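Local coordinates for tautomerase domain-containing protein (PDB 7M59) that is of unknown specific function but belongs to the tautomerase family, with a beta-alpha-beta fold, and assembles with five other copies of itself, at residues E21-A26 with I38-R43; C5-G10 with Q17-A22. All coordinates share one frame; numbering follows the deposited sequence.

Contact 1. Residues E21-A26 with I38-R43; sequences EAITRA and IYVLIR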
loop_
_atom_site.group_PDB
_atom_site.type_symbol
_atom_site.label_atom_id
_atom_site.label_comp_id
_atom_site.label_asym_id
_atom_site.label_seq_id
_atom_site.Cartn_x
_atom_site.Cartn_y
_atom_site.Cartn_z
ATOM N N GLU A 21 14.984 12.573 -0.267
ATOM C CA GLU A 21 16.368 12.477 0.188
ATOM C C GLU A 21 16.455 12.419 1.707
ATOM O O GLU A 21 17.223 11.623 2.261
ATOM C CB GLU A 21 17.170 13.657 -0.362
ATOM C CG GLU A 21 17.370 13.563 -1.859
ATOM C CD GLU A 21 18.053 14.781 -2.455
ATOM O OE1 GLU A 21 18.289 15.758 -1.712
ATOM O OE2 GLU A 21 18.325 14.761 -3.676
ATOM N N ALA A 22 15.674 13.247 2.400
ATOM C CA ALA A 22 15.710 13.251 3.860
ATOM C C ALA A 22 15.206 11.931 4.432
ATOM O O ALA A 22 15.743 11.435 5.427
ATOM C CB ALA A 22 14.886 14.417 4.396
ATOM N N ILE A 23 14.173 11.350 3.817
ATOM C CA ILE A 23 13.699 10.041 4.265
ATOM C C ILE A 23 14.754 8.974 4.012
ATOM O O ILE A 23 14.971 8.088 4.848
ATOM C CB ILE A 23 12.359 9.693 3.587
ATOM C CG1 ILE A 23 11.246 10.550 4.190
ATOM C CG2 ILE A 23 12.047 8.204 3.758
ATOM C CD1 ILE A 23 9.893 10.448 3.461
ATOM N N THR A 24 15.422 9.034 2.857
ATOM C CA THR A 24 16.467 8.061 2.554
ATOM C C THR A 24 17.568 8.108 3.609
ATOM O O THR A 24 17.989 7.069 4.134
ATOM C CB THR A 24 17.028 8.325 1.153
ATOM O OG1 THR A 24 15.962 8.244 0.194
ATOM C CG2 THR A 24 18.112 7.299 0.788
ATOM N N ARG A 25 18.029 9.317 3.949
ATOM C CA ARG A 25 19.036 9.464 4.999
ATOM C C ARG A 25 18.511 8.985 6.348
ATOM O O ARG A 25 19.218 8.280 7.079
ATOM C CB ARG A 25 19.485 10.924 5.100
ATOM C CG ARG A 25 20.322 11.409 3.928
ATOM C CD ARG A 25 20.964 12.755 4.244
ATOM N NE ARG A 25 19.966 13.777 4.549
ATOM C CZ ARG A 25 19.348 14.516 3.631
ATOM N NH1 ARG A 25 19.625 14.352 2.344
ATOM N NH2 ARG A 25 18.453 15.422 4.000
ATOM N N ALA A 26 17.272 9.358 6.695
ATOM C CA ALA A 26 16.702 8.949 7.977
ATOM C C ALA A 26 16.634 7.431 8.100
ATOM O O ALA A 26 16.996 6.867 9.139
ATOM C CB ALA A 26 15.312 9.560 8.164
ATOM N N ILE A 38 17.142 1.145 -0.554
ATOM C CA ILE A 38 16.021 2.010 -0.194
ATOM C C ILE A 38 15.292 2.453 -1.458
ATOM O O ILE A 38 15.915 2.864 -2.446
ATOM C CB ILE A 38 16.499 3.219 0.624
ATOM C CG1 ILE A 38 17.111 2.752 1.949
ATOM C CG2 ILE A 38 15.346 4.177 0.872
ATOM C CD1 ILE A 38 17.764 3.861 2.746
ATOM N N TYR A 39 13.962 2.370 -1.431
ATOM C CA TYR A 39 13.124 2.809 -2.540
ATOM C C TYR A 39 12.014 3.657 -1.931
ATOM O O TYR A 39 11.200 3.148 -1.152
ATOM C CB TYR A 39 12.571 1.603 -3.302
ATOM C CG TYR A 39 11.988 1.828 -4.689
ATOM C CD1 TYR A 39 12.268 0.934 -5.717
ATOM C CD2 TYR A 39 11.102 2.879 -4.958
ATOM C CE1 TYR A 39 11.716 1.091 -6.981
ATOM C CE2 TYR A 39 10.547 3.043 -6.229
ATOM C CZ TYR A 39 10.861 2.139 -7.229
ATOM O OH TYR A 39 10.316 2.265 -8.484
ATOM N N VAL A 40 12.019 4.953 -2.237
ATOM C CA VAL A 40 10.990 5.883 -1.786
ATOM C C VAL A 40 10.036 6.136 -2.943
ATOM O O VAL A 40 10.467 6.401 -4.072
ATOM C CB VAL A 40 11.600 7.201 -1.282
ATOM C CG1 VAL A 40 10.501 8.156 -0.851
ATOM C CG2 VAL A 40 12.551 6.931 -0.129
ATOM N N LEU A 41 8.743 6.052 -2.668
ATOM C CA LEU A 41 7.716 6.237 -3.680
ATOM C C LEU A 41 6.745 7.296 -3.183
ATOM O O LEU A 41 6.234 7.186 -2.067
ATOM C CB LEU A 41 6.987 4.916 -3.956
ATOM C CG LEU A 41 5.788 5.042 -4.888
ATOM C CD1 LEU A 41 6.282 5.344 -6.305
ATOM C CD2 LEU A 41 5.013 3.749 -4.846
ATOM N N ILE A 42 6.502 8.322 -3.999
ATOM C CA ILE A 42 5.643 9.440 -3.628
ATOM C C ILE A 42 4.372 9.384 -4.465
ATOM O O ILE A 42 4.433 9.246 -5.694
ATOM C CB ILE A 42 6.351 10.789 -3.836
ATOM C CG1 ILE A 42 7.622 10.864 -2.983
ATOM C CG2 ILE A 42 5.392 11.931 -3.509
ATOM C CD1 ILE A 42 8.554 12.014 -3.389
ATOM N N ARG A 43 3.223 9.496 -3.805
ATOM C CA ARG A 43 1.940 9.620 -4.484
ATOM C C ARG A 43 1.224 10.851 -3.952
ATOM O O ARG A 43 1.163 11.051 -2.735
ATOM C CB ARG A 43 1.061 8.380 -4.260
ATOM C CG ARG A 43 1.558 7.125 -4.968
ATOM C CD ARG A 43 0.592 5.945 -4.737
ATOM N NE ARG A 43 0.573 5.562 -3.324
ATOM C CZ ARG A 43 1.169 4.480 -2.821
ATOM N NH1 ARG A 43 1.824 3.618 -3.606
ATOM N NH2 ARG A 43 1.103 4.249 -1.514
#
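Helix residues Ile23 and Thr24 lie over the start of strand 39-45, and the backbones come nearest where CA of Thr24 is 6.7 Å from CA of Ile38. Val40 points at the helix and meets two consecutive helix residues with one methyl. Its CG2 is 3.7 Å from OG1 of Thr24. The same CG2 lies 4.1 Å from CG2 of Ile23, methyl against methyl. Ile38, just before the strand, meets Thr24 next to Val40, at its methyl and its backbone carbonyl. The terminal methyl CD1 of Ile38 is 3.5 Å from the backbone O of Thr24 and 4.0 Å from the Thr24 methyl CG2. The rotation of Thr24 sets which branch meets which residue. With chi1 at -58°, OG1 lies beside the backbone N and faces Val40, and CG2 is anti to that N and reaches Ile38. OG1 is hydrogen-bonded to the carbonyl O of Ala20, one turn back in the helix. Ile23 also packs on Ile3 and Cys5 of the neighbouring parallel strand. Tyr39, Val40 and Leu41 pair in an antiparallel ladder with a strand of the second subunit, so the sheet under the helix continues into that chain. The buried Thr24 hydroxyl is served by its own helix, so it can face a valine methyl without a polar partner on the strand. The two segments are joined by van der Waals contacts, methyl on methyl and methyl on oxygen, and by no hydrogen bond.

Contact 2. Residues C5-G10 with Q17-A22; sequences CDIRQG and QAMAEA
Met19 leaves the helix extended, with CG anti to the backbone N (chi1 -176°), and then bends at chi3 (69°), which turns its methyl CE toward Cys5. CE comes 3.8 Å from CB of Cys5. It also lies 4.0 Å from SG of Cys5, whose sulfur is folded back beside its own backbone N. The sulfur of Met19 touches the next inward-facing residue of the strand, with SD 4.2 Å from CG2 of Ile7. One flexible side chain thus spans two alternate strand positions, and CA of Cys5 can stay 8.9 Å from CA of Ala20, the nearest such pair. Strand 2-8 and helix 13-31 are the first two elements of the beta-alpha-beta unit of the tautomerase fold, and this contact packs one on the other. Cys5 and Asp6 also pair in an antiparallel ladder with a strand of the third subunit, and Met19 packs on Thr30 of that chain. On the helix, Gln17 NE2 donates to Glu21 OE2 at 2.7 Å, one turn further on. The acceptor lies near the amide plane of Gln17, whereas the N-H arrives from above the carboxylate, 36° out of its plane.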
loop_
_atom_site.group_PDB
_atom_site.type_symbol
_atom_site.label_atom_id
_atom_site.label_comp_id
_atom_site.label_asym_id
_atom_site.label_seq_id
_atom_site.Cartn_x
_atom_site.Cartn_y
_atom_site.Cartn_z
ATOM N N CYS A 5 4.927 7.208 0.402
ATOM C CA CYS A 5 4.565 8.505 0.969
ATOM C C CYS A 5 3.328 9.003 0.242
ATOM O O CYS A 5 3.423 9.451 -0.903
ATOM C CB CYS A 5 5.710 9.506 0.822
ATOM S SG CYS A 5 7.283 8.915 1.437
ATOM N N ASP A 6 2.165 8.907 0.885
ATOM C CA ASP A 6 0.929 9.448 0.323
ATOM C C ASP A 6 0.732 10.841 0.902
ATOM O O ASP A 6 0.329 10.996 2.064
ATOM C CB ASP A 6 -0.259 8.547 0.627
ATOM C CG ASP A 6 -0.294 7.316 -0.253
ATOM O OD1 ASP A 6 -0.785 7.415 -1.405
ATOM O OD2 ASP A 6 0.153 6.262 0.225
ATOM N N ILE A 7 1.009 11.857 0.082
ATOM C CA ILE A 7 1.010 13.246 0.518
ATOM C C ILE A 7 -0.024 14.029 -0.280
ATOM O O ILE A 7 -0.483 13.606 -1.342
ATOM C CB ILE A 7 2.409 13.881 0.377
ATOM C CG1 ILE A 7 2.764 14.075 -1.103
ATOM C CG2 ILE A 7 3.450 13.018 1.080
ATOM C CD1 ILE A 7 4.129 14.776 -1.315
ATOM N N ARG A 8 -0.397 15.191 0.244
ATOM C CA ARG A 8 -1.333 16.040 -0.482
ATOM C C ARG A 8 -0.613 16.777 -1.610
ATOM O O ARG A 8 0.548 17.169 -1.472
ATOM C CB ARG A 8 -2.013 17.025 0.470
ATOM C CG ARG A 8 -3.130 16.381 1.313
ATOM C CD ARG A 8 -3.556 17.293 2.469
ATOM N NE ARG A 8 -2.394 17.540 3.309
ATOM C CZ ARG A 8 -2.057 18.707 3.842
ATOM N NH1 ARG A 8 -2.815 19.787 3.665
ATOM N NH2 ARG A 8 -0.944 18.785 4.558
ATOM N N GLN A 9 -1.317 16.945 -2.730
ATOM C CA GLN A 9 -0.786 17.625 -3.903
ATOM C C GLN A 9 -0.473 19.086 -3.584
ATOM O O GLN A 9 -0.999 19.665 -2.633
ATOM C CB GLN A 9 -1.801 17.559 -5.049
ATOM C CG GLN A 9 -3.111 18.251 -4.690
ATOM C CD GLN A 9 -4.238 17.987 -5.677
ATOM O OE1 GLN A 9 -4.135 17.121 -6.545
ATOM N NE2 GLN A 9 -5.325 18.740 -5.544
ATOM N N GLY A 10 0.394 19.686 -4.398
ATOM C CA GLY A 10 0.669 21.115 -4.302
ATOM C C GLY A 10 2.096 21.479 -3.958
ATOM O O GLY A 10 2.439 22.674 -3.988
ATOM N N GLN A 17 11.598 16.209 -3.744
ATOM C CA GLN A 17 12.923 15.597 -3.786
ATOM C C GLN A 17 13.637 15.747 -2.448
ATOM O O GLN A 17 14.299 14.810 -1.978
ATOM C CB GLN A 17 13.753 16.205 -4.924
ATOM C CG GLN A 17 15.179 15.651 -5.043
ATOM C CD GLN A 17 15.231 14.156 -5.336
ATOM O OE1 GLN A 17 14.243 13.556 -5.765
ATOM N NE2 GLN A 17 16.392 13.548 -5.112
ATOM N N ALA A 18 13.513 16.919 -1.817
ATOM C CA ALA A 18 14.067 17.107 -0.481
ATOM C C ALA A 18 13.488 16.101 0.501
ATOM O O ALA A 18 14.213 15.549 1.336
ATOM C CB ALA A 18 13.793 18.530 0.005
ATOM N N MET A 19 12.181 15.849 0.413
ATOM C CA MET A 19 11.566 14.867 1.298
ATOM C C MET A 19 12.125 13.476 1.043
ATOM O O MET A 19 12.449 12.745 1.986
ATOM C CB MET A 19 10.047 14.865 1.122
ATOM C CG MET A 19 9.344 13.919 2.093
ATOM S SD MET A 19 7.596 13.682 1.736
ATOM C CE MET A 19 7.637 12.748 0.210
ATOM N N ALA A 20 12.231 13.089 -0.231
ATOM C CA ALA A 20 12.707 11.746 -0.551
ATOM C C ALA A 20 14.143 11.553 -0.083
ATOM O O ALA A 20 14.495 10.499 0.458
ATOM C CB ALA A 20 12.586 11.496 -2.055
ATOM N N GLU A 21 14.984 12.573 -0.267
ATOM C CA GLU A 21 16.368 12.477 0.188
ATOM C C GLU A 21 16.455 12.419 1.707
ATOM O O GLU A 21 17.223 11.623 2.261
ATOM C CB GLU A 21 17.170 13.657 -0.362
ATOM C CG GLU A 21 17.370 13.563 -1.859
ATOM C CD GLU A 21 18.053 14.781 -2.455
ATOM O OE1 GLU A 21 18.289 15.758 -1.712
ATOM O OE2 GLU A 21 18.325 14.761 -3.676
ATOM N N ALA A 22 15.674 13.247 2.400
ATOM C CA ALA A 22 15.710 13.251 3.860
ATOM C C ALA A 22 15.206 11.931 4.432
ATOM O O ALA A 22 15.743 11.435 5.427
ATOM C CB ALA A 22 14.886 14.417 4.396
#

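Overall arrangement
Contacts 1 and 2 share helix 13-31, and Glu21 and Ala22 belong to both. Their centres are about 8 Å apart. Each reaches one of two neighbouring parallel strands, 39-45 and 2-8. Leu41 O and Cys5 N are 2.8 Å apart, a probable hydrogen bond between those strands. Beneath the helix, the apolar groups mix. Ile23 CD1 of contact 1 lies 3.6 Å from Cys5 SG of contact 2, and Ile42 CG1 lies 3.7 Å from Met19 CE. A salt bridge between Arg43 NH2 and Asp6 OD2 (2.8 Å) also joins the strands. Asp6 has a second bridge, to Arg43 of the fifth subunit. Both contacts touch the third subunit.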